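Local coordinates for coenzyme Q-binding protein COQ10 START domain-containing protein (Thermus thermophilus, PDB 2D4R) that is of unknown function but, as a putative member of the START superfamily with a COQ10-like domain, probably binds a lipid or similar hydrophobic ligand, at residues P14-V17 / Y18-K22; V40-G44 / A45-S49; L118-K121 / L122-K125; E139-V142 / L143-S147. All coordinates share one frame; numbering follows the deposited sequence.

Contact 1 (P14-V17 / Y18-K22); sequences PERV and YRLAK
Tyr18, Arg19, Leu20 and Ala21 each give a backbone N-H to the carbonyl four residues earlier, and so build the first turns of helix 14-22. Tyr18 N lies 2.8 Å from Pro14 O and Ala21 N 3.1 Å from Val17 O. Between them, Arg19 N bonds to Glu15 O and Leu20 N to Arg16 O. Pro14 suits the opening turn, because its ring nitrogen carries no hydrogen and this early in a helix no preceding turn offers a carbonyl to receive one.

Side-chain contacts follow the same spacing. The apolar one joins Leu20 and Arg16, which lie side by side and point the same way, with Leu20 CD1 4.1 Å from Arg16 CG. Arg16 offers its aliphatic stem here, as an arginine on an exposed flank can. Two other carbons lie against carbonyl oxygens: Leu20 CG, anti to its own carbonyl carbon (chi1 -72°), is turned back over the preceding turn, 3.4 Å from Arg16 O, and Ala21 CB is 3.5 Å from Val17 O.

The flat groups meet others at their edges: Glu15 O lies near the plane of the Tyr18 ring, and Lys22 CD in the plane of the Arg19 guanidinium. The phenol is anchored farther out, where Tyr18 OH is hydrogen-bonded to Asp70.

Glu15, Arg16 and Arg19 make the polar, exposed flank of the helix. Its inner side carries the small or branched Val17 and Ala21, which rest on Leu138 of helix 120-144 and on Phe93 of strand 86-95; the ring of Tyr18 meets Phe93 edge-to-face, and the partly exposed Leu20 packs on Arg141 and Val142 of helix 120-144.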
loop_
_atom_site.group_PDB
_atom_site.type_symbol
_atom_site.label_atom_id
_atom_site.label_comp_id
_atom_site.label_asym_id
_atom_site.label_seq_id
_atom_site.Cartn_x
_atom_site.Cartn_y
_atom_site.Cartn_z
ATOM N N PRO A 14 -12.022 7.499 -10.616
ATOM C CA PRO A 14 -11.890 6.741 -9.371
ATOM C C PRO A 14 -12.109 5.247 -9.532
ATOM O O PRO A 14 -11.372 4.444 -8.973
ATOM C CB PRO A 14 -12.927 7.383 -8.445
ATOM C CG PRO A 14 -13.082 8.781 -8.973
ATOM C CD PRO A 14 -12.913 8.666 -10.463
ATOM N N GLU A 15 -13.124 4.869 -10.293
ATOM C CA GLU A 15 -13.443 3.456 -10.433
ATOM C C GLU A 15 -12.285 2.725 -11.104
ATOM O O GLU A 15 -11.989 1.574 -10.776
ATOM C CB GLU A 15 -14.721 3.265 -11.255
ATOM C CG GLU A 15 -15.116 1.791 -11.390
ATOM C CD GLU A 15 -16.610 1.549 -11.248
ATOM O OE1 GLU A 15 -17.407 2.362 -11.772
ATOM O OE2 GLU A 15 -16.987 0.538 -10.612
ATOM N N ARG A 16 -11.632 3.401 -12.044
ATOM C CA ARG A 16 -10.540 2.793 -12.788
ATOM C C ARG A 16 -9.290 2.718 -11.913
ATOM O O ARG A 16 -8.625 1.692 -11.866
ATOM C CB ARG A 16 -10.253 3.598 -14.056
ATOM C CG ARG A 16 -9.171 3.011 -14.973
ATOM C CD ARG A 16 -9.082 3.823 -16.279
ATOM N NE ARG A 16 -10.415 4.057 -16.833
ATOM C CZ ARG A 16 -10.748 5.074 -17.622
ATOM N NH1 ARG A 16 -11.990 5.177 -18.067
ATOM N NH2 ARG A 16 -9.848 5.986 -17.973
ATOM N N VAL A 17 -8.982 3.804 -11.210
ATOM C CA VAL A 17 -7.838 3.820 -10.307
ATOM C C VAL A 17 -8.033 2.774 -9.204
ATOM O O VAL A 17 -7.106 2.048 -8.847
ATOM C CB VAL A 17 -7.646 5.228 -9.674
ATOM C CG1 VAL A 17 -6.406 5.249 -8.764
ATOM C CG2 VAL A 17 -7.510 6.279 -10.784
ATOM N N TYR A 18 -9.254 2.684 -8.690
ATOM C CA TYR A 18 -9.568 1.715 -7.664
ATOM C C TYR A 18 -9.328 0.298 -8.178
ATOM O O TYR A 18 -8.709 -0.510 -7.491
ATOM C CB TYR A 18 -11.022 1.885 -7.222
ATOM C CG TYR A 18 -11.558 0.763 -6.357
ATOM C CD1 TYR A 18 -12.300 -0.273 -6.913
ATOM C CD2 TYR A 18 -11.344 0.752 -4.981
ATOM C CE1 TYR A 18 -12.822 -1.292 -6.118
ATOM C CE2 TYR A 18 -11.858 -0.260 -4.181
ATOM C CZ TYR A 18 -12.594 -1.275 -4.753
ATOM O OH TYR A 18 -13.110 -2.275 -3.963
ATOM N N ARG A 19 -9.807 -0.006 -9.384
ATOM C CA ARG A 19 -9.718 -1.380 -9.908
ATOM C C ARG A 19 -8.283 -1.798 -10.200
ATOM O O ARG A 19 -7.914 -2.948 -10.005
ATOM C CB ARG A 19 -10.549 -1.548 -11.185
ATOM C CG ARG A 19 -11.921 -2.207 -10.988
ATOM C CD ARG A 19 -11.812 -3.638 -10.428
ATOM N NE ARG A 19 -12.202 -4.673 -11.394
ATOM C CZ ARG A 19 -12.367 -5.965 -11.098
ATOM N NH1 ARG A 19 -12.722 -6.823 -12.047
ATOM N NH2 ARG A 19 -12.185 -6.402 -9.857
ATOM N N LEU A 20 -7.480 -0.855 -10.673
ATOM C CA LEU A 20 -6.076 -1.114 -10.946
ATOM C C LEU A 20 -5.249 -1.296 -9.678
ATOM O O LEU A 20 -4.236 -1.998 -9.689
ATOM C CB LEU A 20 -5.492 0.024 -11.772
ATOM C CG LEU A 20 -5.977 0.054 -13.213
ATOM C CD1 LEU A 20 -5.576 1.369 -13.862
ATOM C CD2 LEU A 20 -5.385 -1.146 -13.953
ATOM N N ALA A 21 -5.671 -0.670 -8.585
ATOM C CA ALA A 21 -4.982 -0.860 -7.308
ATOM C C ALA A 21 -5.363 -2.200 -6.680
ATOM O O ALA A 21 -4.611 -2.769 -5.888
ATOM C CB ALA A 21 -5.320 0.266 -6.370
ATOM N N LYS A 22 -6.532 -2.707 -7.049
ATOM C CA LYS A 22 -7.050 -3.939 -6.475
ATOM C C LYS A 22 -6.353 -5.150 -7.072
ATOM O O LYS A 22 -6.209 -6.181 -6.419
ATOM C CB LYS A 22 -8.553 -4.035 -6.716
ATOM C CG LYS A 22 -9.190 -5.277 -6.139
ATOM C CD LYS A 22 -10.628 -5.386 -6.577
ATOM C CE LYS A 22 -11.196 -6.746 -6.248
ATOM N NZ LYS A 22 -12.652 -6.773 -6.527
#

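Contact 2 (V40-G44 / A45-S49); sequences VAREG and ARTRS
Arg48 crosses from its strand to the side chains of Val40, Ala41 and Glu43. Its CB lies 3.5 Å from Val40 CG2 and 3.9 Å from Ala41 CB. The next carbon, Arg48 CG, is also 3.5 Å from Val40 CG2, and Arg48 CD passes the same methyl at 3.9 Å, so the valine branch borders the whole aliphatic stem. A bend at chi3 (-70°) then brings the guanidinium back toward Ala41, whose methyl approaches it obliquely, Arg48 NH1 lying 3.6 Å from Ala41 CB; alanine is small enough to leave room for it. Arg48 NH1 also has Glu43 OE1 at 4.3 Å, an attraction beyond salt-bridge range, while NH2 makes its salt bridge with Glu65 on the next strand.

On the other face Arg42 and Thr47 run side by side, with Arg42 CD 3.4 Å from Thr47 CG2. The threonine hydroxyl OG1 is hydrogen-bonded to Glu66, so its methyl serves the hairpin and its oxygen the neighbouring strand.

The backbone carries the register. Arg48 O accepts two N-H groups from one face of its plane, Val40 N at 2.7 Å and Ala41 N, which is a classic beta bulge. Glu43 and Arg46 exchange two backbone hydrogen bonds around a type II' turn, where Gly44 takes the positive phi (43°) that glycine tolerates easily. Antiparallel strands 34-43 and 46-55 thus form a tight beta hairpin, bulged near its tip, at one border of the seven-stranded sheet.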
loop_
_atom_site.group_PDB
_atom_site.type_symbol
_atom_site.label_atom_id
_atom_site.label_comp_id
_atom_site.label_asym_id
_atom_site.label_seq_id
_atom_site.Cartn_x
_atom_site.Cartn_y
_atom_site.Cartn_z
ATOM N N VAL A 40 -2.162 -14.724 -2.075
ATOM C CA VAL A 40 -2.228 -16.107 -1.628
ATOM C C VAL A 40 -3.660 -16.645 -1.537
ATOM O O VAL A 40 -3.881 -17.847 -1.669
ATOM C CB VAL A 40 -1.553 -16.309 -0.249
ATOM C CG1 VAL A 40 -0.073 -16.060 -0.351
ATOM C CG2 VAL A 40 -2.180 -15.404 0.784
ATOM N N ALA A 41 -4.629 -15.762 -1.296
ATOM C CA ALA A 41 -6.031 -16.165 -1.177
ATOM C C ALA A 41 -6.968 -15.077 -1.693
ATOM O O ALA A 41 -6.734 -13.893 -1.471
ATOM C CB ALA A 41 -6.365 -16.495 0.290
ATOM N N ARG A 42 -8.029 -15.489 -2.382
ATOM C CA ARG A 42 -9.020 -14.557 -2.930
ATOM C C ARG A 42 -10.404 -15.081 -2.539
ATOM O O ARG A 42 -10.732 -16.231 -2.822
ATOM C CB ARG A 42 -8.881 -14.491 -4.462
ATOM C CG ARG A 42 -9.723 -13.425 -5.174
ATOM C CD ARG A 42 -8.854 -12.317 -5.798
ATOM N NE ARG A 42 -7.764 -12.843 -6.626
ATOM C CZ ARG A 42 -6.694 -12.144 -7.005
ATOM N NH1 ARG A 42 -6.556 -10.877 -6.630
ATOM N NH2 ARG A 42 -5.755 -12.710 -7.758
ATOM N N GLU A 43 -11.202 -14.250 -1.872
ATOM C CA GLU A 43 -12.476 -14.690 -1.289
ATOM C C GLU A 43 -13.428 -13.505 -1.183
ATOM O O GLU A 43 -13.078 -12.479 -0.605
ATOM C CB GLU A 43 -12.253 -15.270 0.117
ATOM C CG GLU A 43 -11.236 -16.407 0.197
ATOM C CD GLU A 43 -10.468 -16.430 1.517
ATOM O OE1 GLU A 43 -9.617 -17.328 1.696
ATOM O OE2 GLU A 43 -10.713 -15.553 2.374
ATOM N N GLY A 44 -14.633 -13.643 -1.724
ATOM C CA GLY A 44 -15.564 -12.531 -1.685
ATOM C C GLY A 44 -14.856 -11.227 -2.012
ATOM O O GLY A 44 -14.233 -11.088 -3.064
ATOM N N ALA A 45 -14.933 -10.271 -1.095
ATOM C CA ALA A 45 -14.374 -8.945 -1.325
ATOM C C ALA A 45 -13.020 -8.770 -0.655
ATOM O O ALA A 45 -12.501 -7.661 -0.600
ATOM C CB ALA A 45 -15.339 -7.879 -0.820
ATOM N N ARG A 46 -12.452 -9.852 -0.135
ATOM C CA ARG A 46 -11.141 -9.776 0.510
ATOM C C ARG A 46 -10.111 -10.712 -0.114
ATOM O O ARG A 46 -10.449 -11.786 -0.617
ATOM C CB ARG A 46 -11.265 -10.066 2.011
ATOM C CG ARG A 46 -12.431 -10.971 2.383
ATOM C CD ARG A 46 -12.597 -11.104 3.906
ATOM N NE ARG A 46 -13.337 -9.997 4.512
ATOM C CZ ARG A 46 -14.663 -9.948 4.617
ATOM N NH1 ARG A 46 -15.412 -10.941 4.155
ATOM N NH2 ARG A 46 -15.244 -8.908 5.195
ATOM N N THR A 47 -8.853 -10.283 -0.103
ATOM C CA THR A 47 -7.753 -11.151 -0.488
ATOM C C THR A 47 -6.784 -11.249 0.662
ATOM O O THR A 47 -6.889 -10.505 1.640
ATOM C CB THR A 47 -6.966 -10.624 -1.714
ATOM O OG1 THR A 47 -6.536 -9.283 -1.469
ATOM C CG2 THR A 47 -7.817 -10.681 -2.977
ATOM N N ARG A 48 -5.849 -12.187 0.541
ATOM C CA ARG A 48 -4.688 -12.253 1.412
ATOM C C ARG A 48 -3.453 -12.256 0.520
ATOM O O ARG A 48 -3.424 -12.924 -0.518
ATOM C CB ARG A 48 -4.727 -13.521 2.289
ATOM C CG ARG A 48 -3.647 -13.523 3.383
ATOM C CD ARG A 48 -3.674 -14.776 4.284
ATOM N NE ARG A 48 -4.847 -14.787 5.150
ATOM C CZ ARG A 48 -5.938 -15.507 4.911
ATOM N NH1 ARG A 48 -5.991 -16.283 3.838
ATOM N NH2 ARG A 48 -6.984 -15.428 5.723
ATOM N N SER A 49 -2.433 -11.503 0.911
ATOM C CA SER A 49 -1.256 -11.367 0.071
ATOM C C SER A 49 0.031 -11.376 0.892
ATOM O O SER A 49 0.042 -10.963 2.054
ATOM C CB SER A 49 -1.348 -10.073 -0.732
ATOM O OG SER A 49 -1.418 -8.956 0.132
#

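Contact 3 (L118-K121 / L122-K125)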
loop_
_atom_site.group_PDB
_atom_site.type_symbol
_atom_site.label_atom_id
_atom_site.label_comp_id
_atom_site.label_asym_id
_atom_site.label_seq_id
_atom_site.Cartn_x
_atom_site.Cartn_y
_atom_site.Cartn_z
ATOM N N LEU A 118 15.459 5.579 19.407
ATOM C CA LEU A 118 16.501 6.415 18.852
ATOM C C LEU A 118 16.332 6.646 17.355
ATOM O O LEU A 118 16.698 7.704 16.843
ATOM C CB LEU A 118 17.851 5.765 19.132
ATOM C CG LEU A 118 18.296 5.839 20.593
ATOM C CD1 LEU A 118 19.611 5.096 20.775
ATOM C CD2 LEU A 118 18.456 7.307 20.980
ATOM N N LEU A 119 15.783 5.653 16.663
ATOM C CA LEU A 119 15.621 5.696 15.211
ATOM C C LEU A 119 14.165 5.844 14.819
ATOM O O LEU A 119 13.795 5.555 13.683
ATOM C CB LEU A 119 16.204 4.429 14.564
ATOM C CG LEU A 119 17.728 4.292 14.708
ATOM C CD1 LEU A 119 18.193 2.898 14.346
ATOM C CD2 LEU A 119 18.399 5.339 13.840
ATOM N N ARG A 120 13.346 6.297 15.764
ATOM C CA ARG A 120 11.901 6.403 15.576
ATOM C C ARG A 120 11.532 7.326 14.426
ATOM O O ARG A 120 10.551 7.084 13.717
ATOM C CB ARG A 120 11.243 6.920 16.856
ATOM C CG ARG A 120 9.754 7.128 16.752
ATOM C CD ARG A 120 9.023 5.801 16.795
ATOM N NE ARG A 120 9.273 4.999 15.601
ATOM C CZ ARG A 120 8.785 3.777 15.402
ATOM N NH1 ARG A 120 9.061 3.125 14.282
ATOM N NH2 ARG A 120 8.023 3.206 16.323
ATOM N N LYS A 121 12.311 8.387 14.247
ATOM C CA LYS A 121 11.990 9.366 13.225
ATOM C C LYS A 121 12.453 8.909 11.834
ATOM O O LYS A 121 11.769 9.125 10.838
ATOM C CB LYS A 121 12.616 10.713 13.579
ATOM C CG LYS A 121 12.343 11.785 12.550
ATOM C CD LYS A 121 11.730 13.015 13.177
ATOM C CE LYS A 121 12.786 13.978 13.693
ATOM N NZ LYS A 121 12.164 14.979 14.621
ATOM N N LEU A 122 13.608 8.266 11.769
ATOM C CA LEU A 122 14.080 7.688 10.528
ATOM C C LEU A 122 13.107 6.614 10.031
ATOM O O LEU A 122 12.702 6.627 8.867
ATOM C CB LEU A 122 15.469 7.080 10.730
ATOM C CG LEU A 122 16.078 6.426 9.483
ATOM C CD1 LEU A 122 16.037 7.393 8.294
ATOM C CD2 LEU A 122 17.499 5.982 9.793
ATOM N N VAL A 123 12.735 5.688 10.912
ATOM C CA VAL A 123 11.698 4.704 10.589
ATOM C C VAL A 123 10.461 5.388 10.030
ATOM O O VAL A 123 9.884 4.949 9.032
ATOM C CB VAL A 123 11.253 3.898 11.840
ATOM C CG1 VAL A 123 9.946 3.189 11.557
ATOM C CG2 VAL A 123 12.325 2.875 12.211
ATOM N N GLN A 124 10.055 6.462 10.695
ATOM C CA GLN A 124 8.878 7.206 10.279
ATOM C C GLN A 124 9.027 7.652 8.830
ATOM O O GLN A 124 8.152 7.395 8.005
ATOM C CB GLN A 124 8.689 8.427 11.171
ATOM C CG GLN A 124 7.481 9.262 10.811
ATOM C CD GLN A 124 6.198 8.683 11.359
ATOM O OE1 GLN A 124 6.094 8.395 12.552
ATOM N NE2 GLN A 124 5.210 8.506 10.489
ATOM N N LYS A 125 10.142 8.308 8.526
ATOM C CA LYS A 125 10.375 8.823 7.187
ATOM C C LYS A 125 10.425 7.703 6.148
ATOM O O LYS A 125 9.826 7.817 5.086
ATOM C CB LYS A 125 11.678 9.641 7.134
ATOM C CG LYS A 125 11.879 10.386 5.806
ATOM C CD LYS A 125 10.778 11.429 5.567
ATOM C CE LYS A 125 10.772 11.964 4.132
ATOM N NZ LYS A 125 10.010 13.248 4.007
#
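The guanidinium of Arg120 comes to Val123 with its edge, the valine CB lying in the plane of the group, 3.4 Å from Arg120 NH1. Bends at chi2 (76°) and chi3 fold the arginine chain so that its end swings forward along the helix. The modelled approach of this nitrogen to Val123 CG1 is tighter still and is doubtful. Arg120 and Val123 both also touch Tyr108 of strand 100-109. The second flat group, the Gln124 amide, is engaged through its two ends: NE2 is hydrogen-bonded to Glu3 O and OE1 weakly to Tyr108 OH, a fitting use of a side chain that can both donate and accept.

These residues open helix 120-144, the long C-terminal helix that packs against the curved sheet in the helix-grip fold of the START and Bet v 1 families. Leu119 holds the N-cap position, although its apolar side chain cannot cap. Its carbonyl begins the bonding: Val123 N reaches Leu119 O at 3.0 Å, nearly straight (172° at the hydrogen). Lys125 N follows to Lys121 O at 2.9 Å, whereas Gln124 N, 3.1 Å from Arg120 O, sits 38° out of that carbonyl's plane.

Val123 CG2 adds a methyl 3.4 Å from Leu119 O. An alanine here would lack both methyls, and is likely to give up part of the packing on Tyr108 and the methyl lying against Leu119 O. On the exposed flank Leu119 and Leu122 lie side by side, their CD2 atoms 4.2 Å apart, while Lys125 extends into a long, weak ion pair with Glu129.

Contact 4 (E139-V142 / L143-S147)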
loop_
_atom_site.group_PDB
_atom_site.type_symbol
_atom_site.label_atom_id
_atom_site.label_comp_id
_atom_site.label_asym_id
_atom_site.label_seq_id
_atom_site.Cartn_x
_atom_site.Cartn_y
_atom_site.Cartn_z
ATOM N N GLU A 139 0.184 5.467 -9.897
ATOM C CA GLU A 139 0.107 6.457 -10.975
ATOM C C GLU A 139 0.634 5.843 -12.255
ATOM O O GLU A 139 0.043 5.987 -13.327
ATOM C CB GLU A 139 0.963 7.678 -10.634
ATOM C CG GLU A 139 0.199 8.968 -10.437
ATOM C CD GLU A 139 0.226 9.863 -11.661
ATOM O OE1 GLU A 139 0.554 11.061 -11.523
ATOM O OE2 GLU A 139 -0.088 9.371 -12.761
ATOM N N GLU A 140 1.755 5.146 -12.128
ATOM C CA GLU A 140 2.453 4.613 -13.277
ATOM C C GLU A 140 1.777 3.366 -13.817
ATOM O O GLU A 140 1.987 2.985 -14.971
ATOM C CB GLU A 140 3.900 4.307 -12.899
ATOM C CG GLU A 140 4.694 5.553 -12.530
ATOM C CD GLU A 140 6.137 5.243 -12.197
ATOM O OE1 GLU A 140 6.378 4.178 -11.590
ATOM O OE2 GLU A 140 7.025 6.058 -12.543
ATOM N N ARG A 141 0.971 2.725 -12.979
ATOM C CA ARG A 141 0.208 1.570 -13.427
ATOM C C ARG A 141 -0.916 2.104 -14.296
ATOM O O ARG A 141 -1.165 1.605 -15.391
ATOM C CB ARG A 141 -0.384 0.822 -12.230
ATOM C CG ARG A 141 -0.370 -0.696 -12.323
ATOM C CD ARG A 141 -0.867 -1.223 -13.650
ATOM N NE ARG A 141 -1.669 -2.441 -13.494
ATOM C CZ ARG A 141 -2.039 -3.235 -14.501
ATOM N NH1 ARG A 141 -1.676 -2.949 -15.744
ATOM N NH2 ARG A 141 -2.788 -4.305 -14.275
ATOM N N VAL A 142 -1.581 3.137 -13.793
ATOM C CA VAL A 142 -2.803 3.639 -14.399
ATOM C C VAL A 142 -2.502 4.251 -15.761
ATOM O O VAL A 142 -3.288 4.098 -16.697
ATOM C CB VAL A 142 -3.500 4.690 -13.479
ATOM C CG1 VAL A 142 -4.738 5.240 -14.143
ATOM C CG2 VAL A 142 -3.884 4.048 -12.155
ATOM N N LEU A 143 -1.360 4.926 -15.874
ATOM C CA LEU A 143 -0.860 5.401 -17.162
ATOM C C LEU A 143 -0.505 4.252 -18.111
ATOM O O LEU A 143 -0.868 4.281 -19.285
ATOM C CB LEU A 143 0.364 6.289 -16.954
ATOM C CG LEU A 143 1.227 6.562 -18.188
ATOM C CD1 LEU A 143 0.378 7.213 -19.270
ATOM C CD2 LEU A 143 2.399 7.462 -17.803
ATOM N N ALA A 144 0.194 3.240 -17.604
ATOM C CA ALA A 144 0.567 2.092 -18.428
ATOM C C ALA A 144 -0.668 1.406 -18.994
ATOM O O ALA A 144 -0.757 1.172 -20.199
ATOM C CB ALA A 144 1.359 1.099 -17.618
ATOM N N ALA A 145 -1.617 1.077 -18.126
ATOM C CA ALA A 145 -2.820 0.382 -18.557
ATOM C C ALA A 145 -3.768 1.273 -19.379
ATOM O O ALA A 145 -4.738 0.790 -19.948
ATOM C CB ALA A 145 -3.540 -0.173 -17.354
ATOM N N SER A 146 -3.478 2.568 -19.453
ATOM C CA SER A 146 -4.361 3.504 -20.147
ATOM C C SER A 146 -4.123 3.683 -21.645
ATOM O O SER A 146 -4.878 4.398 -22.307
ATOM C CB SER A 146 -4.307 4.876 -19.478
ATOM O OG SER A 146 -5.161 4.896 -18.348
ATOM N N SER A 147 -3.089 3.050 -22.183
ATOM C CA SER A 147 -2.777 3.232 -23.596
ATOM C C SER A 147 -3.415 2.157 -24.462
ATOM O O SER A 147 -4.079 2.532 -25.452
ATOM C CB SER A 147 -1.267 3.250 -23.825
ATOM O OG SER A 147 -0.940 4.153 -24.874
ATOM O OXT SER A 147 -3.250 0.964 -24.143
#
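Ser146 OG donates to Val142 O at 2.6 Å, tilted 25° from the carbonyl plane, in the tight part of this contact. A serine suits the spot because its hydroxyl can fold back onto a carbonyl of the preceding turn. Beside it, Ala145 N is bound to Arg141 O at 2.8 Å and almost straight, 174° at the hydrogen. The Arg141 chain is bent at chi2 and chi3, which brings its end back toward Ala145: NH1 lies 3.7 Å from Ala145 CB, a methyl small enough to sit by the guanidinium, whose NH2 makes a salt bridge with Asp23. Val142, the buried residue here, turns its branches to Ile10 and Ala12.

This is the C-terminal end of helix 120-144, which in the helix-grip fold lies along the sheet; here its last turns meet strand 3-10 and helix 14-22. A type I turn from Ala144 to Ser147 leads into the terminal carboxylate.

On the solvent side the exposed Leu143 side chain is looser: it comes no nearer to Glu139 than CB, 3.7 Å from Glu139 O, though its N-H is hydrogen-bonded to that same oxygen. The Ala144 N bond to Glu140 O is long, 3.2 Å, and 48° off the carbonyl plane. Glu140 and Ala144 rest partly on Tyr30.

From the N terminus, contact 1 comes first, in helix 14-22 just after strand 3-10. Contact 2 follows at the tip of the hairpin of strands 34-43 and 46-55; it alone closes a strand-to-strand turn, and its nearest atoms lie about 5 Å from contact 1 without touching. Contacts 3 and 4 occupy the two ends of helix 120-144, their centres 33 Å apart. All four follow in series, none enclosing or crossing another. In space, however, contacts 1 and 4 meet: Leu20 CD1 packs 3.6 Å from Val142 CG2, joining the short early helix to the end of the long one. Contact 3 lies beyond the chain's centre, where the helix begins near Tyr108.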